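Salmonella plasmid virulence: SpvB (Salmonella typhimurium, PDB 6P0X) is the N-terminal domain of a toxin that probably ADP-ribosylates host actin on arginine, using NAD(+). Local coordinates at residues L309-D314 with T320-A325; G40-F45 with D269-Y274; L238-F243 with P256-Q261. All coordinates share one frame; numbering follows the deposited sequence.

Contact 1: L309-D314 with T320-A325. With AKR (acrylic acid), chain E.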
ATOM      1  N   LEU A 309      -3.014  18.810   3.291  1.00 35.97           N
ATOM      2  CA  LEU A 309      -2.953  18.489   4.710  1.00 39.90           C
ATOM      3  C   LEU A 309      -1.486  18.500   5.115  1.00 33.70           C
ATOM      4  O   LEU A 309      -0.717  17.618   4.717  1.00 41.04           O
ATOM      5  CB  LEU A 309      -3.602  17.137   4.998  1.00 32.73           C
ATOM      6  CG  LEU A 309      -3.406  16.590   6.416  1.00 34.77           C
ATOM      7  CD1 LEU A 309      -4.021  17.518   7.453  1.00 33.03           C
ATOM      8  CD2 LEU A 309      -3.968  15.177   6.553  1.00 30.12           C
ATOM      9  N   LEU A 310      -1.105  19.503   5.901  1.00 34.82           N
ATOM     10  CA  LEU A 310       0.261  19.693   6.361  1.00 38.80           C
ATOM     11  C   LEU A 310       0.372  19.219   7.799  1.00 40.34           C
ATOM     12  O   LEU A 310      -0.428  19.621   8.660  1.00 51.36           O
ATOM     13  CB  LEU A 310       0.688  21.157   6.256  1.00 36.82           C
ATOM     14  CG  LEU A 310       2.184  21.411   6.472  1.00 46.78           C
ATOM     15  CD1 LEU A 310       3.038  20.536   5.560  1.00 40.33           C
ATOM     16  CD2 LEU A 310       2.521  22.888   6.284  1.00 43.34           C
ATOM     17  N   LEU A 311       1.357  18.359   8.038  1.00 34.55           N
ATOM     18  CA  LEU A 311       1.615  17.739   9.326  1.00 31.53           C
ATOM     19  C   LEU A 311       2.870  18.351   9.929  1.00 33.02           C
ATOM     20  O   LEU A 311       3.886  18.500   9.242  1.00 35.16           O
ATOM     21  CB  LEU A 311       1.791  16.229   9.167  1.00 29.56           C
ATOM     22  CG  LEU A 311       0.710  15.494   8.368  1.00 32.41           C
ATOM     23  CD1 LEU A 311       1.120  14.052   8.101  1.00 27.04           C
ATOM     24  CD2 LEU A 311      -0.641  15.552   9.070  1.00 30.48           C
ATOM     25  N   GLU A 312       2.793  18.722  11.200  1.00 34.63           N
ATOM     26  CA  GLU A 312       3.926  19.233  11.955  1.00 39.31           C
ATOM     27  C   GLU A 312       4.295  18.216  13.025  1.00 34.07           C
ATOM     28  O   GLU A 312       3.417  17.742  13.764  1.00 31.25           O
ATOM     29  CB  GLU A 312       3.599  20.584  12.595  1.00 40.47           C
ATOM     30  CG  GLU A 312       3.119  21.643  11.617  1.00 55.04           C
ATOM     31  CD  GLU A 312       2.823  22.966  12.296  1.00 70.15           C
ATOM     32  OE1 GLU A 312       3.659  23.419  13.107  1.00 75.23           O
ATOM     33  OE2 GLU A 312       1.755  23.551  12.020  1.00 74.32           O
ATOM     34  N   TYR A 313       5.592  17.925  13.129  1.00 29.70           N
ATOM     35  CA  TYR A 313       6.122  16.897  14.010  1.00 34.61           C
ATOM     36  C   TYR A 313       7.076  17.505  15.025  1.00 37.15           C
ATOM     37  O   TYR A 313       7.746  18.507  14.755  1.00 32.19           O
ATOM     38  CB  TYR A 313       6.898  15.824  13.236  1.00 28.27           C
ATOM     39  CG  TYR A 313       6.069  14.918  12.366  1.00 27.07           C
ATOM     40  CD1 TYR A 313       5.479  13.774  12.886  1.00 25.52           C
ATOM     41  CD2 TYR A 313       5.900  15.188  11.016  1.00 27.96           C
ATOM     42  CE1 TYR A 313       4.730  12.935  12.091  1.00 30.38           C
ATOM     43  CE2 TYR A 313       5.154  14.356  10.214  1.00 33.76           C
ATOM     44  CZ  TYR A 313       4.570  13.230  10.756  1.00 31.13           C
ATOM     45  OH  TYR A 313       3.823  12.395   9.961  1.00 35.79           O
ATOM     46  N   ASP A 314       7.147  16.870  16.192  1.00 39.21           N
ATOM     47  CA  ASP A 314       8.247  17.090  17.124  1.00 37.16           C
ATOM     48  C   ASP A 314       9.313  16.066  16.760  1.00 37.67           C
ATOM     49  O   ASP A 314       9.178  14.882  17.073  1.00 35.06           O
ATOM     50  CB  ASP A 314       7.787  16.924  18.568  1.00 45.53           C
ATOM     51  CG  ASP A 314       6.917  18.070  19.044  1.00 70.93           C
ATOM     52  OD1 ASP A 314       7.160  19.225  18.631  1.00 85.24           O
ATOM     53  OD2 ASP A 314       5.983  17.813  19.835  1.00 76.63           O
ATOM     54  N   THR A 320       9.897  10.615  17.083  1.00 35.21           N
ATOM     55  CA  THR A 320       9.169  11.658  16.380  1.00 32.93           C
ATOM     56  C   THR A 320       7.692  11.541  16.723  1.00 29.52           C
ATOM     57  O   THR A 320       7.111  10.456  16.614  1.00 28.58           O
ATOM     58  CB  THR A 320       9.382  11.556  14.871  1.00 32.83           C
ATOM     59  OG1 THR A 320      10.753  11.848  14.571  1.00 30.31           O
ATOM     60  CG2 THR A 320       8.496  12.550  14.157  1.00 31.02           C
ATOM     61  N   GLN A 321       7.089  12.654  17.134  1.00 30.12           N
ATOM     62  CA  GLN A 321       5.686  12.684  17.523  1.00 26.23           C
ATOM     63  C   GLN A 321       4.967  13.769  16.737  1.00 26.37           C
ATOM     64  O   GLN A 321       5.439  14.909  16.671  1.00 28.45           O
ATOM     65  CB  GLN A 321       5.536  12.943  19.026  1.00 31.86           C
ATOM     66  CG  GLN A 321       4.107  12.834  19.535  1.00 36.13           C
ATOM     67  CD  GLN A 321       3.613  11.402  19.568  1.00 35.76           C
ATOM     68  OE1 GLN A 321       4.334  10.498  19.990  1.00 39.32           O
ATOM     69  NE2 GLN A 321       2.383  11.186  19.117  1.00 31.02           N
ATOM     70  N   LEU A 322       3.823  13.419  16.157  1.00 30.25           N
ATOM     71  CA  LEU A 322       3.012  14.408  15.463  1.00 27.47           C
ATOM     72  C   LEU A 322       2.449  15.400  16.469  1.00 28.34           C
ATOM     73  O   LEU A 322       1.875  15.009  17.490  1.00 30.88           O
ATOM     74  CB  LEU A 322       1.872  13.736  14.699  1.00 26.47           C
ATOM     75  CG  LEU A 322       0.914  14.714  14.013  1.00 31.09           C
ATOM     76  CD1 LEU A 322       1.468  15.124  12.656  1.00 26.92           C
ATOM     77  CD2 LEU A 322      -0.486  14.129  13.874  1.00 33.48           C
ATOM     78  N   CYS A 323       2.616  16.684  16.190  1.00 28.56           N
ATOM     79  CA  CYS A 323       2.137  17.706  17.103  1.00 27.70           C
ATOM     80  C   CYS A 323       1.044  18.586  16.522  1.00 28.22           C
ATOM     81  O   CYS A 323       0.257  19.144  17.294  1.00 33.28           O
ATOM     82  CB  CYS A 323       3.304  18.586  17.586  1.00 36.35           C
ATOM     83  SG  CYS A 323       4.145  19.522  16.296  1.00 49.20           S
ATOM     84  N   ALA A 324       0.961  18.736  15.199  1.00 28.09           N
ATOM     85  CA  ALA A 324      -0.087  19.594  14.657  1.00 34.99           C
ATOM     86  C   ALA A 324      -0.452  19.150  13.249  1.00 28.40           C
ATOM     87  O   ALA A 324       0.310  18.450  12.581  1.00 34.53           O
ATOM     88  CB  ALA A 324       0.333  21.070  14.663  1.00 31.06           C
ATOM     89  N   ALA A 325      -1.634  19.573  12.801  1.00 30.90           N
ATOM     90  CA  ALA A 325      -2.080  19.290  11.445  1.00 29.06           C
ATOM     91  C   ALA A 325      -3.090  20.346  11.024  1.00 36.91           C
ATOM     92  O   ALA A 325      -3.894  20.801  11.841  1.00 37.46           O
ATOM     93  CB  ALA A 325      -2.696  17.894  11.334  1.00 27.74           C
TER
HETATM   94  CA  AKR E 403       1.304  25.576  16.049  1.00 64.66           C
HETATM   95  CB  AKR E 403       0.931  26.278  17.102  1.00 59.13           C
HETATM   96  C   AKR E 403       0.960  26.057  14.640  1.00 64.69           C
HETATM   97  O   AKR E 403       0.231  25.360  13.885  1.00 62.64           O
HETATM   98  OXT AKR E 403       1.408  27.160  14.232  1.00 64.42           O

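Contact 2: G40-F45 with D269-Y274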
ATOM      1  N   GLY A  40       0.282   2.497  20.003  1.00 28.81           N
ATOM      2  CA  GLY A  40       0.936   2.270  18.730  1.00 33.27           C
ATOM      3  C   GLY A  40       2.414   2.607  18.774  1.00 32.70           C
ATOM      4  O   GLY A  40       2.858   3.498  19.496  1.00 33.59           O
ATOM      5  N   GLY A  41       3.188   1.868  17.988  1.00 33.67           N
ATOM      6  CA  GLY A  41       4.614   2.088  17.869  1.00 26.30           C
ATOM      7  C   GLY A  41       4.953   3.113  16.809  1.00 23.84           C
ATOM      8  O   GLY A  41       4.108   3.893  16.362  1.00 24.16           O
ATOM      9  N   ASN A  42       6.214   3.095  16.391  1.00 41.33           N
ATOM     10  CA  ASN A  42       6.709   4.059  15.423  1.00 31.27           C
ATOM     11  C   ASN A  42       6.408   3.593  13.999  1.00 27.37           C
ATOM     12  O   ASN A  42       6.118   2.422  13.747  1.00 29.16           O
ATOM     13  CB  ASN A  42       8.213   4.272  15.603  1.00 25.12           C
ATOM     14  CG  ASN A  42       8.650   5.682  15.248  1.00 30.05           C
ATOM     15  OD1 ASN A  42       7.947   6.399  14.539  1.00 23.61           O
ATOM     16  ND2 ASN A  42       9.823   6.083  15.735  1.00 26.23           N
ATOM     17  N   GLY A  43       6.489   4.534  13.060  1.00 27.69           N
ATOM     18  CA  GLY A  43       6.211   4.262  11.669  1.00 28.43           C
ATOM     19  C   GLY A  43       6.320   5.520  10.828  1.00 34.92           C
ATOM     20  O   GLY A  43       6.930   6.512  11.242  1.00 32.58           O
ATOM     21  N   PRO A  44       5.731   5.505   9.627  1.00 32.95           N
ATOM     22  CA  PRO A  44       5.870   6.662   8.723  1.00 26.18           C
ATOM     23  C   PRO A  44       5.213   7.931   9.243  1.00 29.18           C
ATOM     24  O   PRO A  44       5.454   9.004   8.676  1.00 26.61           O
ATOM     25  CB  PRO A  44       5.200   6.192   7.422  1.00 20.96           C
ATOM     26  CG  PRO A  44       4.924   4.728   7.587  1.00 20.82           C
ATOM     27  CD  PRO A  44       4.934   4.412   9.044  1.00 20.61           C
ATOM     28  N   PHE A  45       4.396   7.852  10.294  1.00 28.32           N
ATOM     29  CA  PHE A  45       3.764   9.030  10.875  1.00 19.75           C
ATOM     30  C   PHE A  45       4.200   9.250  12.316  1.00 25.88           C
ATOM     31  O   PHE A  45       3.502   9.930  13.079  1.00 21.84           O
ATOM     32  CB  PHE A  45       2.240   8.914  10.787  1.00 21.97           C
ATOM     33  CG  PHE A  45       1.718   8.895   9.381  1.00 21.24           C
ATOM     34  CD1 PHE A  45       1.442  10.078   8.710  1.00 23.45           C
ATOM     35  CD2 PHE A  45       1.511   7.695   8.723  1.00 20.98           C
ATOM     36  CE1 PHE A  45       0.962  10.063   7.413  1.00 25.42           C
ATOM     37  CE2 PHE A  45       1.032   7.673   7.424  1.00 28.66           C
ATOM     38  CZ  PHE A  45       0.761   8.862   6.767  1.00 22.67           C
ATOM     39  N   ASP A 269      14.975   9.890  13.702  1.00 29.79           N
ATOM     40  CA  ASP A 269      14.799   8.689  14.518  1.00 28.93           C
ATOM     41  C   ASP A 269      14.612   7.445  13.651  1.00 27.49           C
ATOM     42  O   ASP A 269      13.586   6.761  13.743  1.00 26.09           O
ATOM     43  CB  ASP A 269      13.620   8.866  15.473  1.00 28.40           C
ATOM     44  CG  ASP A 269      12.295   9.077  14.745  1.00 34.12           C
ATOM     45  OD1 ASP A 269      12.291   9.667  13.641  1.00 29.66           O
ATOM     46  OD2 ASP A 269      11.257   8.630  15.276  1.00 29.12           O
ATOM     47  N   PRO A 270      15.594   7.099  12.821  1.00 27.97           N
ATOM     48  CA  PRO A 270      15.444   5.901  11.990  1.00 27.48           C
ATOM     49  C   PRO A 270      15.507   4.643  12.840  1.00 26.33           C
ATOM     50  O   PRO A 270      16.151   4.605  13.891  1.00 30.24           O
ATOM     51  CB  PRO A 270      16.630   5.987  11.024  1.00 27.97           C
ATOM     52  CG  PRO A 270      17.667   6.744  11.778  1.00 29.83           C
ATOM     53  CD  PRO A 270      16.969   7.628  12.777  1.00 29.86           C
ATOM     54  N   PHE A 271      14.818   3.603  12.378  1.00 24.95           N
ATOM     55  CA  PHE A 271      14.786   2.346  13.112  1.00 24.54           C
ATOM     56  C   PHE A 271      14.581   1.199  12.137  1.00 29.87           C
ATOM     57  O   PHE A 271      14.174   1.394  10.989  1.00 29.36           O
ATOM     58  CB  PHE A 271      13.689   2.343  14.187  1.00 23.90           C
ATOM     59  CG  PHE A 271      12.296   2.436  13.634  1.00 24.91           C
ATOM     60  CD1 PHE A 271      11.737   3.668  13.333  1.00 22.61           C
ATOM     61  CD2 PHE A 271      11.539   1.291  13.424  1.00 26.60           C
ATOM     62  CE1 PHE A 271      10.454   3.757  12.825  1.00 28.81           C
ATOM     63  CE2 PHE A 271      10.253   1.373  12.918  1.00 22.43           C
ATOM     64  CZ  PHE A 271       9.710   2.609  12.617  1.00 20.53           C
ATOM     65  N   SER A 272      14.849  -0.013  12.621  1.00 23.58           N
ATOM     66  CA  SER A 272      14.741  -1.212  11.805  1.00 22.93           C
ATOM     67  C   SER A 272      13.846  -2.241  12.484  1.00 22.05           C
ATOM     68  O   SER A 272      13.809  -2.346  13.712  1.00 23.98           O
ATOM     69  CB  SER A 272      16.123  -1.818  11.538  1.00 29.72           C
ATOM     70  OG  SER A 272      16.872  -0.996  10.664  1.00 30.70           O
ATOM     71  N   LEU A 273      13.136  -3.003  11.656  1.00 21.07           N
ATOM     72  CA  LEU A 273      12.240  -4.073  12.072  1.00 22.12           C
ATOM     73  C   LEU A 273      12.754  -5.397  11.524  1.00 20.54           C
ATOM     74  O   LEU A 273      13.266  -5.454  10.399  1.00 27.05           O
ATOM     75  CB  LEU A 273      10.812  -3.823  11.582  1.00 22.79           C
ATOM     76  CG  LEU A 273      10.208  -2.474  11.967  1.00 35.94           C
ATOM     77  CD1 LEU A 273       8.964  -2.187  11.136  1.00 18.17           C
ATOM     78  CD2 LEU A 273       9.883  -2.445  13.457  1.00 19.34           C
ATOM     79  N   TYR A 274      12.616  -6.462  12.323  1.00 24.37           N
ATOM     80  CA  TYR A 274      13.222  -7.742  11.985  1.00 21.21           C
ATOM     81  C   TYR A 274      12.332  -8.966  12.166  1.00 21.72           C
ATOM     82  O   TYR A 274      12.830 -10.083  11.983  1.00 22.06           O
ATOM     83  CB  TYR A 274      14.490  -7.958  12.828  1.00 22.68           C
ATOM     84  CG  TYR A 274      15.579  -6.926  12.648  1.00 27.84           C
ATOM     85  CD1 TYR A 274      16.484  -7.019  11.603  1.00 29.06           C
ATOM     86  CD2 TYR A 274      15.712  -5.869  13.540  1.00 24.00           C
ATOM     87  CE1 TYR A 274      17.487  -6.087  11.444  1.00 25.41           C
ATOM     88  CE2 TYR A 274      16.709  -4.932  13.391  1.00 25.05           C
ATOM     89  CZ  TYR A 274      17.595  -5.044  12.341  1.00 28.58           C
ATOM     90  OH  TYR A 274      18.595  -4.110  12.189  1.00 27.02           O
TER

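Contact 3: L238-F243 with P256-Q261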
ATOM      1  N   LEU A 238      -8.584  11.079 -12.959  1.00 46.28           N
ATOM      2  CA  LEU A 238      -9.059  12.410 -12.612  1.00 46.39           C
ATOM      3  C   LEU A 238      -8.582  12.880 -11.245  1.00 46.77           C
ATOM      4  O   LEU A 238      -8.512  14.092 -11.015  1.00 45.56           O
ATOM      5  CB  LEU A 238     -10.589  12.454 -12.661  1.00 47.92           C
ATOM      6  CG  LEU A 238     -11.212  12.197 -14.037  1.00 54.03           C
ATOM      7  CD1 LEU A 238     -12.722  12.374 -13.990  1.00 52.20           C
ATOM      8  CD2 LEU A 238     -10.588  13.104 -15.088  1.00 56.78           C
ATOM      9  N   PHE A 239      -8.251  11.958 -10.338  1.00 41.93           N
ATOM     10  CA  PHE A 239      -7.932  12.295  -8.957  1.00 45.73           C
ATOM     11  C   PHE A 239      -6.657  11.586  -8.524  1.00 44.30           C
ATOM     12  O   PHE A 239      -6.454  10.409  -8.838  1.00 40.94           O
ATOM     13  CB  PHE A 239      -9.082  11.910  -8.015  1.00 39.62           C
ATOM     14  CG  PHE A 239     -10.430  12.399  -8.472  1.00 46.15           C
ATOM     15  CD1 PHE A 239     -10.716  13.756  -8.506  1.00 47.16           C
ATOM     16  CD2 PHE A 239     -11.410  11.504  -8.867  1.00 42.47           C
ATOM     17  CE1 PHE A 239     -11.955  14.208  -8.925  1.00 47.26           C
ATOM     18  CE2 PHE A 239     -12.652  11.952  -9.287  1.00 44.87           C
ATOM     19  CZ  PHE A 239     -12.924  13.304  -9.315  1.00 46.76           C
ATOM     20  N   THR A 240      -5.798  12.306  -7.801  1.00 45.19           N
ATOM     21  CA  THR A 240      -4.571  11.727  -7.261  1.00 40.58           C
ATOM     22  C   THR A 240      -4.385  12.187  -5.825  1.00 36.88           C
ATOM     23  O   THR A 240      -4.247  13.386  -5.565  1.00 44.61           O
ATOM     24  CB  THR A 240      -3.347  12.114  -8.098  1.00 42.67           C
ATOM     25  OG1 THR A 240      -3.593  11.818  -9.478  1.00 44.18           O
ATOM     26  CG2 THR A 240      -2.127  11.333  -7.631  1.00 34.39           C
ATOM     27  N   LEU A 241      -4.380  11.237  -4.898  1.00 34.96           N
ATOM     28  CA  LEU A 241      -4.026  11.504  -3.511  1.00 32.00           C
ATOM     29  C   LEU A 241      -2.546  11.190  -3.328  1.00 39.73           C
ATOM     30  O   LEU A 241      -2.126  10.042  -3.511  1.00 38.83           O
ATOM     31  CB  LEU A 241      -4.883  10.662  -2.568  1.00 29.92           C
ATOM     32  CG  LEU A 241      -4.728  10.912  -1.069  1.00 31.19           C
ATOM     33  CD1 LEU A 241      -5.274  12.282  -0.706  1.00 30.46           C
ATOM     34  CD2 LEU A 241      -5.426   9.826  -0.273  1.00 33.00           C
ATOM     35  N   VAL A 242      -1.754  12.203  -2.989  1.00 35.25           N
ATOM     36  CA  VAL A 242      -0.303  12.080  -2.911  1.00 34.79           C
ATOM     37  C   VAL A 242       0.119  12.112  -1.449  1.00 41.72           C
ATOM     38  O   VAL A 242      -0.266  13.019  -0.704  1.00 39.59           O
ATOM     39  CB  VAL A 242       0.399  13.194  -3.705  1.00 31.76           C
ATOM     40  CG1 VAL A 242       1.903  13.102  -3.525  1.00 35.44           C
ATOM     41  CG2 VAL A 242       0.030  13.105  -5.178  1.00 33.12           C
ATOM     42  N   PHE A 243       0.901  11.118  -1.039  1.00 29.99           N
ATOM     43  CA  PHE A 243       1.530  11.110   0.276  1.00 28.28           C
ATOM     44  C   PHE A 243       2.987  11.523   0.090  1.00 31.95           C
ATOM     45  O   PHE A 243       3.772  10.790  -0.522  1.00 31.95           O
ATOM     46  CB  PHE A 243       1.411   9.732   0.922  1.00 26.67           C
ATOM     47  CG  PHE A 243       0.005   9.372   1.330  1.00 30.33           C
ATOM     48  CD1 PHE A 243      -0.935   9.000   0.380  1.00 31.09           C
ATOM     49  CD2 PHE A 243      -0.372   9.391   2.662  1.00 23.82           C
ATOM     50  CE1 PHE A 243      -2.228   8.668   0.751  1.00 28.54           C
ATOM     51  CE2 PHE A 243      -1.662   9.053   3.039  1.00 27.27           C
ATOM     52  CZ  PHE A 243      -2.589   8.692   2.080  1.00 27.29           C
ATOM     53  N   PRO A 256       3.140  23.020  -2.901  1.00 58.81           N
ATOM     54  CA  PRO A 256       3.919  21.900  -3.448  1.00 57.86           C
ATOM     55  C   PRO A 256       3.473  21.503  -4.850  1.00 52.70           C
ATOM     56  O   PRO A 256       2.279  21.408  -5.144  1.00 44.27           O
ATOM     57  CB  PRO A 256       3.660  20.767  -2.446  1.00 54.26           C
ATOM     58  CG  PRO A 256       2.387  21.136  -1.728  1.00 47.31           C
ATOM     59  CD  PRO A 256       2.072  22.582  -1.986  1.00 47.65           C
ATOM     60  N   ALA A 257       4.457  21.260  -5.714  1.00 54.75           N
ATOM     61  CA  ALA A 257       4.210  20.849  -7.089  1.00 52.53           C
ATOM     62  C   ALA A 257       3.818  19.374  -7.151  1.00 54.38           C
ATOM     63  O   ALA A 257       4.094  18.593  -6.238  1.00 54.26           O
ATOM     64  CB  ALA A 257       5.444  21.098  -7.955  1.00 47.52           C
ATOM     65  N   PHE A 258       3.164  18.997  -8.254  1.00 52.10           N
ATOM     66  CA  PHE A 258       2.714  17.617  -8.413  1.00 45.63           C
ATOM     67  C   PHE A 258       3.890  16.651  -8.518  1.00 52.46           C
ATOM     68  O   PHE A 258       3.882  15.583  -7.892  1.00 47.24           O
ATOM     69  CB  PHE A 258       1.813  17.494  -9.643  1.00 43.86           C
ATOM     70  CG  PHE A 258       1.236  16.119  -9.833  1.00 42.26           C
ATOM     71  CD1 PHE A 258       0.326  15.606  -8.925  1.00 40.45           C
ATOM     72  CD2 PHE A 258       1.609  15.336 -10.915  1.00 51.02           C
ATOM     73  CE1 PHE A 258      -0.207  14.337  -9.092  1.00 44.51           C
ATOM     74  CE2 PHE A 258       1.080  14.063 -11.088  1.00 44.27           C
ATOM     75  CZ  PHE A 258       0.171  13.566 -10.175  1.00 39.64           C
ATOM     76  N   THR A 259       4.908  17.002  -9.299  1.00 55.41           N
ATOM     77  CA  THR A 259       6.083  16.161  -9.482  1.00 54.93           C
ATOM     78  C   THR A 259       7.205  16.657  -8.582  1.00 50.81           C
ATOM     79  O   THR A 259       7.529  17.849  -8.585  1.00 54.94           O
ATOM     80  CB  THR A 259       6.540  16.160 -10.941  1.00 62.82           C
ATOM     81  OG1 THR A 259       5.531  15.551 -11.757  1.00 67.70           O
ATOM     82  CG2 THR A 259       7.840  15.383 -11.093  1.00 57.94           C
ATOM     83  N   ALA A 260       7.799  15.741  -7.824  1.00 51.95           N
ATOM     84  CA  ALA A 260       8.830  16.113  -6.868  1.00 51.02           C
ATOM     85  C   ALA A 260      10.126  16.466  -7.586  1.00 54.84           C
ATOM     86  O   ALA A 260      10.575  15.738  -8.478  1.00 52.04           O
ATOM     87  CB  ALA A 260       9.065  14.975  -5.879  1.00 45.13           C
ATOM     88  N   GLN A 261      10.724  17.592  -7.200  1.00 54.52           N
ATOM     89  CA  GLN A 261      12.014  18.008  -7.732  1.00 60.89           C
ATOM     90  C   GLN A 261      13.185  17.620  -6.839  1.00 64.94           C
ATOM     91  O   GLN A 261      14.327  17.613  -7.313  1.00 76.11           O
ATOM     92  CB  GLN A 261      12.036  19.526  -7.957  1.00 59.95           C
TER

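Contact 1: L309-D314 with T320-A325
Two torsions bring Tyr-313 and Leu-322 together: chi1 of Tyr-313 (-70°) sets CG beside its backbone N, and chi1 of Leu-322 (176°) turns CG away from its own N and toward segment 309-314. Leu-322 CD1 then sits over one ring face, 4.1 Å from the Tyr-313 centroid and displaced toward the rim, a CH-pi contact. The same methyl reaches Leu-311 CB at 3.7 Å, and Thr-320 CG2 approaches Tyr-313 CD1 obliquely at 3.5 Å. Beyond the segments, Tyr-313 OH is hydrogen-bonded to the carbonyl of Cys-286.

The backbones form an antiparallel hairpin in which Asp-314 pairs with Gln-321 through two hydrogen bonds, and Glu-312 N gives a nearly straight one to Ala-324 O (2.9 Å, 177°). Between these pairs the register slips by one residue. Glu-312 O accepts from both Cys-323 N (2.8 Å) and Ala-324 N (3.0 Å), the first donor lying in the carbonyl plane and the second tilted from it; this is the evidence for a classic beta bulge. On the other side of the sheet from Tyr-313, Glu-312 CB packs against the methyl of Ala-324, and Glu-312 OE2 comes within 3.0 Å of O of a bound acrylic acid.

The chemistry is therefore divided by face. Leu-311, Tyr-313, Leu-322 and Ala-325 give one apolar side, continued by Leu-18, whereas Glu-312 and Asp-314 lend the other an acidic character; a carboxylate so close to the acid suggests that one proton may be shared between them.

Contact 2: G40-F45 with D269-Y274
Asn-42 and Phe-271 bury the most surface here, 66 and 60 Å², and Asp-269 adds the polar grip. CG of Phe-271 lies between its backbone N and carbonyl carbon, which turns the ring toward Asn-42. The amide plane of Asn-42 is nearly parallel to that ring, 19° off, but the side chains cross obliquely: Asn-42 CG lies 3.6 Å from Phe-271 CE1, and Asn-42 CB is equally near that corner of the ring. Phe-271 CZ extends the touch to the backbone, 3.7 Å from Asn-42 C and 3.8 Å from Gly-43 N.

Asn-42 ND2 donates to Asp-269 OD2 over 3.0 Å with an angle of 166° at the hydrogen. The acceptor lies in the amide plane, yet the donor stands above the carboxylate plane, 38° out of it. At the other end of the amide, Asn-42 OD1 receives Gly-43 N at 2.8 Å, a bent bond that helps fix the rotation of the group. Arg-267 reinforces both partners, through a salt bridge to Asp-269 OD1 and hydrogen bonds to Asn-42 OD1 and Gly-43 O.

The contact joins a glycine-rich loop to Asp-269 and the first residue of strand 271-273, which pairs with strand 280-282 in a small two-stranded antiparallel sheet; Leu-273 of that strand lines an acrylic acid pocket.

Contact 3: L238-F243 with P256-Q261
Phe-258 meets Thr-240 and Val-242 mainly through CE1 of its ring, with CZ also near the Thr-240 methyl. The closest packing is at Phe-258 CE1, which lies 3.9 Å from Thr-240 CG2 and 4.1 Å from Val-242 CG2. Thr-240 CG2 is at the ring edge, near the plane, and the two side chains cross at about a right angle; the methyl of Val-242 comes in obliquely. With CG of Phe-258 opposite its backbone N (chi1 -176°), the ring is extended from the loop to the strand although the nearest CA atoms, those of Val-242 and Phe-258, remain 8.4 Å apart.

The loose side is the loop itself. Ala-257, Thr-259 and Gln-261 are exposed and stay well clear of segment 238-243, and the Gln-261 side chain is not modelled past CB. In all, 108 Å² is buried between the segments, over half of it on Phe-258.

Outside the pair, Phe-258 makes edge-to-face contacts with the rings of Phe-292 and His-294, and Thr-240 OG1 is hydrogen-bonded to His-294 NE2. Between the two segments the attraction is thus dispersive and weakly directional, with one aromatic ring fitting the loop 256-261 against strand 237-244, while the Thr-240 hydroxyl is satisfied by the histidine.

Contact 3 is the buried one, whereas contacts 1 and 2 are partly buried. Their chemistry follows their places: contact 1 relies on backbone pairing between adjacent hairpin strands, contact 2 on a side-chain hydrogen bond together with amide-on-ring packing, joining loop and strand 224 residues apart, and contact 3 on apolar packing of a loop against strand 237-244. Contacts 1 and 2 touch directly, with Tyr-313 CE1 3.4 Å from Phe-45 O and a weak hydrogen bond between Thr-320 OG1 and Asp-269 OD1. Contact 2 also meets contact 3 where the rings of Phe-45 and Phe-243 pack. Contacts 1 and 3 stay about 7 Å apart at their nearest atoms, linked through strand 288-293, which pairs with both 237-244 and 304-314.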